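Local atomic coordinates of uncharacterized protein Dfer_1899 (Dyadobacter fermentans, PDB entry 5HX0), a protein that is of unknown function but carries a sialidase-like beta-propeller domain and so may act on sugar chains. Residues G123-C128 with Y142-L147; A283-Q288 with W304-F309. All coordinates share one frame; numbering follows the deposited sequence. Where two conformers were deposited one is given.

Contact 1: residues G123-C128 with Y142-L147. With ACT (acetate ion), chain D.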
ATOM      1  N   GLY A 123      -4.227  -4.417  -6.394  1.00 10.51           N
ATOM      2  CA  GLY A 123      -3.703  -5.446  -5.503  1.00 10.63           C
ATOM      3  C   GLY A 123      -2.604  -6.268  -6.159  1.00 11.52           C
ATOM      4  O   GLY A 123      -2.602  -6.482  -7.378  1.00 13.87           O
ATOM      5  N   SER A 124      -1.637  -6.704  -5.342  1.00 11.97           N
ATOM      6  CA  SER A 124      -0.461  -7.420  -5.831  1.00 11.43           C
ATOM      7  C   SER A 124      -0.464  -8.874  -5.369  1.00 11.85           C
ATOM      8  O   SER A 124      -0.987  -9.199  -4.300  1.00 10.10           O
ATOM      9  CB  SER A 124       0.809  -6.721  -5.360  1.00 13.49           C
ATOM     10  OG  SER A 124       0.846  -5.403  -5.873  1.00 12.52           O
ATOM     11  N   GLN A 125       0.151  -9.750  -6.163  1.00  9.42           N
ATOM     12  CA  GLN A 125       0.057 -11.194  -5.936  1.00  9.53           C
ATOM     13  C   GLN A 125       1.426 -11.838  -5.734  1.00 13.18           C
ATOM     14  O   GLN A 125       2.458 -11.278  -6.109  1.00 13.16           O
ATOM     15  CB  GLN A 125      -0.594 -11.879  -7.135  1.00 12.91           C
ATOM     16  CG  GLN A 125      -1.963 -11.299  -7.490  1.00 11.62           C
ATOM     17  CD  GLN A 125      -2.948 -11.532  -6.380  1.00 13.39           C
ATOM     18  OE1 GLN A 125      -3.368 -10.598  -5.703  1.00 15.24           O
ATOM     19  NE2 GLN A 125      -3.314 -12.794  -6.166  1.00 15.17           N
ATOM     20  N   ASP A 126       1.400 -13.054  -5.181  1.00 10.54           N
ATOM     21  CA  ASP A 126       2.478 -14.043  -5.262  1.00 12.11           C
ATOM     22  C   ASP A 126       3.882 -13.457  -5.443  1.00 10.79           C
ATOM     23  O   ASP A 126       4.473 -13.600  -6.523  1.00 14.56           O
ATOM     24  CB  ASP A 126       2.221 -15.002  -6.429  1.00 11.95           C
ATOM     25  CG  ASP A 126       0.850 -15.665  -6.367  1.00 19.55           C
ATOM     26  OD1 ASP A 126      -0.078 -15.092  -5.769  1.00 13.55           O
ATOM     27  OD2 ASP A 126       0.698 -16.773  -6.937  1.00 25.50           O
ATOM     28  N   PRO A 127       4.460 -12.805  -4.441  1.00  9.43           N
ATOM     29  CA  PRO A 127       5.833 -12.297  -4.609  1.00  8.18           C
ATOM     30  C   PRO A 127       6.801 -13.456  -4.766  1.00 12.23           C
ATOM     31  O   PRO A 127       6.843 -14.361  -3.932  1.00 13.26           O
ATOM     32  CB  PRO A 127       6.096 -11.529  -3.307  1.00  9.04           C
ATOM     33  CG  PRO A 127       5.194 -12.285  -2.269  1.00  8.10           C
ATOM     34  CD  PRO A 127       3.972 -12.717  -3.047  1.00 10.14           C
ATOM     35  N   CYS A 128       7.601 -13.418  -5.824  1.00 10.99           N
ATOM     36  CA  CYS A 128       8.579 -14.463  -6.085  1.00 11.56           C
ATOM     37  C   CYS A 128       9.981 -13.862  -6.026  1.00 11.05           C
ATOM     38  O   CYS A 128      10.374 -13.123  -6.926  1.00 12.26           O
ATOM     39  CB  CYS A 128       8.284 -15.102  -7.449  1.00 14.94           C
ATOM     40  SG  CYS A 128       6.801 -16.129  -7.311  1.00 12.84           S
ATOM     41  N   TYR A 142       2.487  -9.739  -9.805  1.00 10.86           N
ATOM     42  CA  TYR A 142       1.499  -9.379 -10.815  1.00 12.33           C
ATOM     43  C   TYR A 142       0.278  -8.847 -10.080  1.00 13.60           C
ATOM     44  O   TYR A 142       0.167  -8.988  -8.863  1.00 11.56           O
ATOM     45  CB  TYR A 142       1.145 -10.549 -11.739  1.00  9.71           C
ATOM     46  CG  TYR A 142       0.756 -11.864 -11.064  1.00 11.84           C
ATOM     47  CD1 TYR A 142      -0.577 -12.151 -10.802  1.00 12.55           C
ATOM     48  CD2 TYR A 142       1.718 -12.834 -10.752  1.00  9.84           C
ATOM     49  CE1 TYR A 142      -0.960 -13.354 -10.234  1.00 13.97           C
ATOM     50  CE2 TYR A 142       1.337 -14.053 -10.164  1.00 14.02           C
ATOM     51  CZ  TYR A 142      -0.009 -14.289  -9.909  1.00 19.88           C
ATOM     52  OH  TYR A 142      -0.435 -15.469  -9.333  1.00 26.18           O
ATOM     53  N   GLY A 143      -0.625  -8.188 -10.822  1.00 10.41           N
ATOM     54  CA  GLY A 143      -1.628  -7.350 -10.191  1.00 10.23           C
ATOM     55  C   GLY A 143      -3.033  -7.486 -10.753  1.00 15.34           C
ATOM     56  O   GLY A 143      -3.257  -8.000 -11.864  1.00 12.26           O
ATOM     57  N   TRP A 144      -3.982  -6.954  -9.962  1.00 11.60           N
ATOM     58  CA  TRP A 144      -5.409  -6.906 -10.266  1.00 14.05           C
ATOM     59  C   TRP A 144      -5.919  -5.495 -10.034  1.00 17.46           C
ATOM     60  O   TRP A 144      -5.689  -4.927  -8.960  1.00 15.48           O
ATOM     61  CB  TRP A 144      -6.208  -7.859  -9.358  1.00 12.87           C
ATOM     62  CG  TRP A 144      -5.948  -9.294  -9.628  1.00 19.80           C
ATOM     63  CD1 TRP A 144      -5.116 -10.131  -8.933  1.00 15.64           C
ATOM     64  CD2 TRP A 144      -6.527 -10.076 -10.686  1.00 15.03           C
ATOM     65  NE1 TRP A 144      -5.149 -11.394  -9.501  1.00 17.62           N
ATOM     66  CE2 TRP A 144      -6.006 -11.381 -10.574  1.00 18.50           C
ATOM     67  CE3 TRP A 144      -7.430  -9.792 -11.718  1.00 14.13           C
ATOM     68  CZ2 TRP A 144      -6.371 -12.411 -11.451  1.00 16.55           C
ATOM     69  CZ3 TRP A 144      -7.794 -10.806 -12.584  1.00 14.00           C
ATOM     70  CH2 TRP A 144      -7.265 -12.102 -12.450  1.00 17.36           C
ATOM     71  N   ALA A 145      -6.651  -4.946 -11.000  1.00 11.75           N
ATOM     72  CA  ALA A 145      -7.238  -3.625 -10.830  1.00 14.38           C
ATOM     73  C   ALA A 145      -8.740  -3.743 -10.599  1.00 15.12           C
ATOM     74  O   ALA A 145      -9.373  -4.731 -10.979  1.00 15.78           O
ATOM     75  CB  ALA A 145      -6.937  -2.738 -12.054  1.00 14.68           C
ATOM     76  N   PHE A 146      -9.320  -2.721  -9.970  1.00 13.29           N
ATOM     77  CA  PHE A 146     -10.732  -2.764  -9.602  1.00 14.05           C
ATOM     78  C   PHE A 146     -11.407  -1.553 -10.219  1.00 14.79           C
ATOM     79  O   PHE A 146     -11.200  -0.428  -9.770  1.00 17.48           O
ATOM     80  CB  PHE A 146     -10.894  -2.829  -8.080  1.00 14.41           C
ATOM     81  CG  PHE A 146     -10.344  -4.115  -7.501  1.00 18.20           C
ATOM     82  CD1 PHE A 146      -8.977  -4.287  -7.341  1.00 15.88           C
ATOM     83  CD2 PHE A 146     -11.187  -5.173  -7.209  1.00 19.63           C
ATOM     84  CE1 PHE A 146      -8.451  -5.510  -6.861  1.00 17.53           C
ATOM     85  CE2 PHE A 146     -10.681  -6.380  -6.717  1.00 19.95           C
ATOM     86  CZ  PHE A 146      -9.302  -6.542  -6.542  1.00 16.98           C
ATOM     87  N   LEU A 147     -12.208  -1.790 -11.247  1.00 14.53           N
ATOM     88  CA  LEU A 147     -12.734  -0.719 -12.072  1.00 19.06           C
ATOM     89  C   LEU A 147     -14.204  -0.485 -11.773  1.00 18.68           C
ATOM     90  O   LEU A 147     -14.918  -1.378 -11.309  1.00 18.76           O
ATOM     91  CB  LEU A 147     -12.561  -1.037 -13.560  1.00 17.46           C
ATOM     92  CG  LEU A 147     -11.234  -0.641 -14.206  1.00 21.56           C
ATOM     93  CD1 LEU A 147     -10.068  -1.332 -13.532  1.00 17.61           C
ATOM     94  CD2 LEU A 147     -11.271  -0.988 -15.705  1.00 26.19           C
TER
HETATM   95  C   ACT D 402      -2.937 -16.769  -7.103  1.00 42.45           C
HETATM   96  O   ACT D 402      -2.587 -15.566  -7.240  1.00 42.56           O
HETATM   97  OXT ACT D 402      -2.026 -17.615  -6.845  1.00 24.84           O
HETATM   98  CH3 ACT D 402      -4.377 -17.166  -7.254  1.00 45.34           C

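Contact 2: residues A283-Q288 with W304-F309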
ATOM      1  N   ALA A 283      -3.671 -27.331 -15.859  1.00 17.31           N
ATOM      2  CA  ALA A 283      -5.127 -27.355 -15.767  1.00 18.24           C
ATOM      3  C   ALA A 283      -5.638 -28.244 -16.891  1.00 24.14           C
ATOM      4  O   ALA A 283      -5.094 -28.223 -17.999  1.00 22.03           O
ATOM      5  CB  ALA A 283      -5.740 -25.939 -15.868  1.00 18.34           C
ATOM      6  N   GLY A 284      -6.650 -29.057 -16.597  1.00 24.56           N
ATOM      7  CA  GLY A 284      -7.167 -29.977 -17.593  1.00 27.28           C
ATOM      8  C   GLY A 284      -6.430 -31.294 -17.685  1.00 27.08           C
ATOM      9  O   GLY A 284      -6.619 -32.026 -18.661  1.00 26.23           O
ATOM     10  N   LEU A 285      -5.590 -31.620 -16.711  1.00 19.02           N
ATOM     11  CA  LEU A 285      -4.866 -32.882 -16.731  1.00 20.55           C
ATOM     12  C   LEU A 285      -4.887 -33.523 -15.353  1.00 17.29           C
ATOM     13  O   LEU A 285      -3.917 -34.158 -14.935  1.00 20.56           O
ATOM     14  CB  LEU A 285      -3.427 -32.695 -17.220  1.00 20.31           C
ATOM     15  CG  LEU A 285      -2.666 -33.918 -17.751  1.00 22.20           C
ATOM     16  CD1 LEU A 285      -3.403 -34.537 -18.955  1.00 25.99           C
ATOM     17  CD2 LEU A 285      -1.249 -33.532 -18.156  1.00 16.95           C
ATOM     18  N   GLY A 286      -5.998 -33.377 -14.636  1.00 16.64           N
ATOM     19  CA  GLY A 286      -6.168 -34.067 -13.365  1.00 16.56           C
ATOM     20  C   GLY A 286      -5.149 -33.701 -12.315  1.00 19.61           C
ATOM     21  O   GLY A 286      -4.758 -34.562 -11.515  1.00 16.78           O
ATOM     22  N   ASP A 287      -4.671 -32.450 -12.325  1.00 17.46           N
ATOM     23  CA  ASP A 287      -3.635 -31.954 -11.418  1.00 14.87           C
ATOM     24  C   ASP A 287      -2.306 -32.694 -11.582  1.00 18.03           C
ATOM     25  O   ASP A 287      -1.490 -32.743 -10.648  1.00 16.61           O
ATOM     26  CB  ASP A 287      -4.092 -32.008  -9.951  1.00 14.52           C
ATOM     27  CG  ASP A 287      -3.239 -31.108  -9.037  1.00 23.38           C
ATOM     28  OD1 ASP A 287      -2.686 -30.111  -9.537  1.00 20.45           O
ATOM     29  OD2 ASP A 287      -3.103 -31.397  -7.831  1.00 24.36           O
ATOM     30  N   GLN A 288      -2.061 -33.273 -12.752  0.53 15.51           N
ATOM     31  CA  GLN A 288      -0.794 -33.947 -12.982  0.53 19.30           C
ATOM     32  C   GLN A 288       0.337 -32.926 -13.050  0.53 19.96           C
ATOM     33  O   GLN A 288       0.273 -31.967 -13.825  0.53 16.26           O
ATOM     34  CB  GLN A 288      -0.860 -34.751 -14.278  0.53 21.42           C
ATOM     35  CG  GLN A 288       0.408 -35.478 -14.611  0.53 20.76           C
ATOM     36  CD  GLN A 288       0.604 -36.724 -13.783  0.53 22.73           C
ATOM     37  OE1 GLN A 288       1.725 -37.187 -13.623  0.53 25.79           O
ATOM     38  NE2 GLN A 288      -0.485 -37.277 -13.257  0.53 17.58           N
ATOM     39  N   TRP A 304       6.748 -31.924 -23.380  1.00 23.57           N
ATOM     40  CA  TRP A 304       6.487 -31.984 -21.941  1.00 21.15           C
ATOM     41  C   TRP A 304       6.033 -33.396 -21.560  1.00 22.96           C
ATOM     42  O   TRP A 304       5.453 -34.121 -22.373  1.00 25.76           O
ATOM     43  CB  TRP A 304       5.442 -30.935 -21.528  1.00 15.25           C
ATOM     44  CG  TRP A 304       4.136 -31.059 -22.269  1.00 22.65           C
ATOM     45  CD1 TRP A 304       3.799 -30.468 -23.473  1.00 30.76           C
ATOM     46  CD2 TRP A 304       3.002 -31.836 -21.879  1.00 24.09           C
ATOM     47  NE1 TRP A 304       2.523 -30.828 -23.836  1.00 23.79           N
ATOM     48  CE2 TRP A 304       2.015 -31.672 -22.880  1.00 27.66           C
ATOM     49  CE3 TRP A 304       2.723 -32.657 -20.781  1.00 25.95           C
ATOM     50  CZ2 TRP A 304       0.766 -32.299 -22.807  1.00 23.01           C
ATOM     51  CZ3 TRP A 304       1.485 -33.279 -20.713  1.00 22.72           C
ATOM     52  CH2 TRP A 304       0.521 -33.090 -21.720  1.00 24.42           C
ATOM     53  N   GLU A 305       6.329 -33.803 -20.319  1.00 21.07           N
ATOM     54  CA  GLU A 305       5.988 -35.139 -19.818  1.00 23.78           C
ATOM     55  C   GLU A 305       5.242 -35.043 -18.496  1.00 26.50           C
ATOM     56  O   GLU A 305       5.524 -34.166 -17.676  1.00 19.73           O
ATOM     57  CB  GLU A 305       7.222 -36.010 -19.533  1.00 28.35           C
ATOM     58  CG  GLU A 305       8.198 -36.230 -20.650  1.00 41.25           C
ATOM     59  CD  GLU A 305       9.432 -36.998 -20.160  1.00 47.72           C
ATOM     60  OE1 GLU A 305       9.282 -37.850 -19.253  1.00 39.00           O
ATOM     61  OE2 GLU A 305      10.548 -36.739 -20.664  1.00 55.53           O
ATOM     62  N   LYS A 306       4.351 -36.002 -18.251  1.00 19.98           N
ATOM     63  CA  LYS A 306       3.831 -36.182 -16.895  1.00 25.04           C
ATOM     64  C   LYS A 306       4.923 -36.748 -15.991  1.00 23.82           C
ATOM     65  O   LYS A 306       5.616 -37.708 -16.361  1.00 22.02           O
ATOM     66  CB  LYS A 306       2.628 -37.127 -16.891  1.00 23.73           C
ATOM     67  CG  LYS A 306       1.464 -36.689 -17.751  1.00 30.05           C
ATOM     68  CD  LYS A 306       0.375 -37.730 -17.714  1.00 31.93           C
ATOM     69  CE  LYS A 306      -0.174 -37.950 -19.106  1.00 40.56           C
ATOM     70  NZ  LYS A 306      -1.207 -39.000 -19.108  1.00 45.98           N
HETATM   71  N   MSE A 307       5.065 -36.180 -14.803  1.00 13.96           N
HETATM   72  CA  MSE A 307       6.028 -36.728 -13.849  1.00 18.68           C
HETATM   73  C   MSE A 307       5.506 -37.966 -13.133  1.00 22.63           C
HETATM   74  O   MSE A 307       6.292 -38.740 -12.575  1.00 23.12           O
HETATM   75  CB  MSE A 307       6.446 -35.658 -12.843  1.00 15.53           C
HETATM   76  CG  MSE A 307       7.418 -34.690 -13.484  1.00 19.28           C
HETATM   77 SE   MSE A 307       8.404 -33.645 -12.168  0.69 19.67          SE
HETATM   78  CE  MSE A 307       6.924 -32.486 -11.740  1.00 15.95           C
ATOM     79  N   GLY A 308       4.192 -38.171 -13.167  1.00 22.72           N
ATOM     80  CA  GLY A 308       3.579 -39.341 -12.567  1.00 20.21           C
ATOM     81  C   GLY A 308       2.945 -39.129 -11.211  1.00 23.51           C
ATOM     82  O   GLY A 308       2.679 -40.112 -10.517  1.00 21.69           O
ATOM     83  N   PHE A 309       2.695 -37.886 -10.805  1.00 19.12           N
ATOM     84  CA  PHE A 309       2.039 -37.635  -9.526  1.00 15.57           C
ATOM     85  C   PHE A 309       1.229 -36.347  -9.615  1.00 21.09           C
ATOM     86  O   PHE A 309       1.408 -35.545 -10.537  1.00 22.06           O
ATOM     87  CB  PHE A 309       3.048 -37.558  -8.378  1.00 17.08           C
ATOM     88  CG  PHE A 309       4.045 -36.412  -8.493  1.00 18.96           C
ATOM     89  CD1 PHE A 309       5.262 -36.588  -9.142  1.00 18.38           C
ATOM     90  CD2 PHE A 309       3.777 -35.179  -7.908  1.00 17.35           C
ATOM     91  CE1 PHE A 309       6.182 -35.539  -9.228  1.00 20.35           C
ATOM     92  CE2 PHE A 309       4.696 -34.118  -7.977  1.00 20.17           C
ATOM     93  CZ  PHE A 309       5.894 -34.295  -8.642  1.00 15.63           C
TER

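Contact 1: residues G123-C128 with Y142-L147
The carbonyl O of Tyr142 receives the N-H of Gln125 at 2.8 Å (N to O), nearly head-on to the carbonyl although bent at the hydrogen (131°), and it also meets the CA of Ser124 in a weaker C-H...O contact. Further along, Gly123 and Trp144 form a hydrogen-bonded antiparallel pair, with Gly123 N to Trp144 O and Trp144 N to Gly123 O both 3.0 Å. Between these bonds Gly143 CA comes within 3.1 Å of Gly123 O, an approach that suits a residue with no side chain. These are the two innermost strands of one propeller blade, 123-131 and 137-145, joined as a beta hairpin. Beyond the pairing, Gln125 fills the angle between two rings. Its CB lies over one face of Tyr142, 3.7 Å from the ring centroid and toward the rim, a CH-pi contact. The chain then bends at chi2 (-64°), which brings CD to the edge of the indole, 3.6 Å from Trp144 CD1, with amide and ring planes 81° apart. The long, flexible glutamine can thus divide its amide: OE1 takes a hydrogen bond from Arg76, while NE2 gives one to atom O of a bound acetate (3.1 Å). Tyr142 OH and the Asp126 carboxylate also border that acetate, probably a crystallisation additive, though such ions often settle in polar pockets, and the side chain of Asp126 touches Arg209.

Contact 2: residues A283-Q288 with W304-F309
A type I' beta turn from Leu285 to Gln288 links the second and third strands of a propeller blade, and its two end residues reach across to 304-309, where the outermost strand finishes and the chain turns a corner toward the next blade. Gly286 and Asp287 hold the central positions with positive phi, a conformation easy for glycine and tolerated by aspartate, and Gln288 N closes the turn on Leu285 O at 3.0 Å. From the near end of the turn, Leu285 sends its CD2 methyl against the six-membered ring of Trp304, 3.8 Å from CZ3. The indole has a second neighbour in Phe263, whose ring it meets edge-to-face, and with Leu285 the two rings make a small apolar patch. At the other end Gln288, in the one of its two conformers described here, extends CG anti to the backbone N (chi1 180°) and folds at chi2. Its CG lies across the methylene chain of Lys306 at about a right angle, 3.5 Å from the lysine CG, while the ammonium end of Lys306 leads away. The fold presents OE1 to the corner, where Gly308 N donates to it at 2.7 Å; the donor sits almost straight out from the amide C=O, yet the N-H itself is bent (133°). Gly308 takes a positive phi of 100°, an easy one for glycine at a corner. The amide oxygen can thus take the place of a backbone acceptor at the strand's end, though with two conformers of Gln288 modelled the tie is doubtful as a permanent one.

Overall arrangement
From the N terminus, strand 42-51 first joins the sheet completed by the last strands of the chain, closing the six-bladed propeller. After the blade formed by strands 56-65 to 114-117, contact 1 follows: its segments, 14 residues apart in sequence, shut the hairpin of strands 123-131 and 137-145 at the inner side of one blade. Two blades later contact 2 closes a similar loop, which contains strand 288-294 and an Asp-box-like turn, and draws an inter-strand turn toward the outermost strand of its blade. The contacts follow in series, neither nesting nor crossing. Their centres stand 27 Å apart and their nearest atoms about 13 Å; each lies within its own blade and the two do not touch.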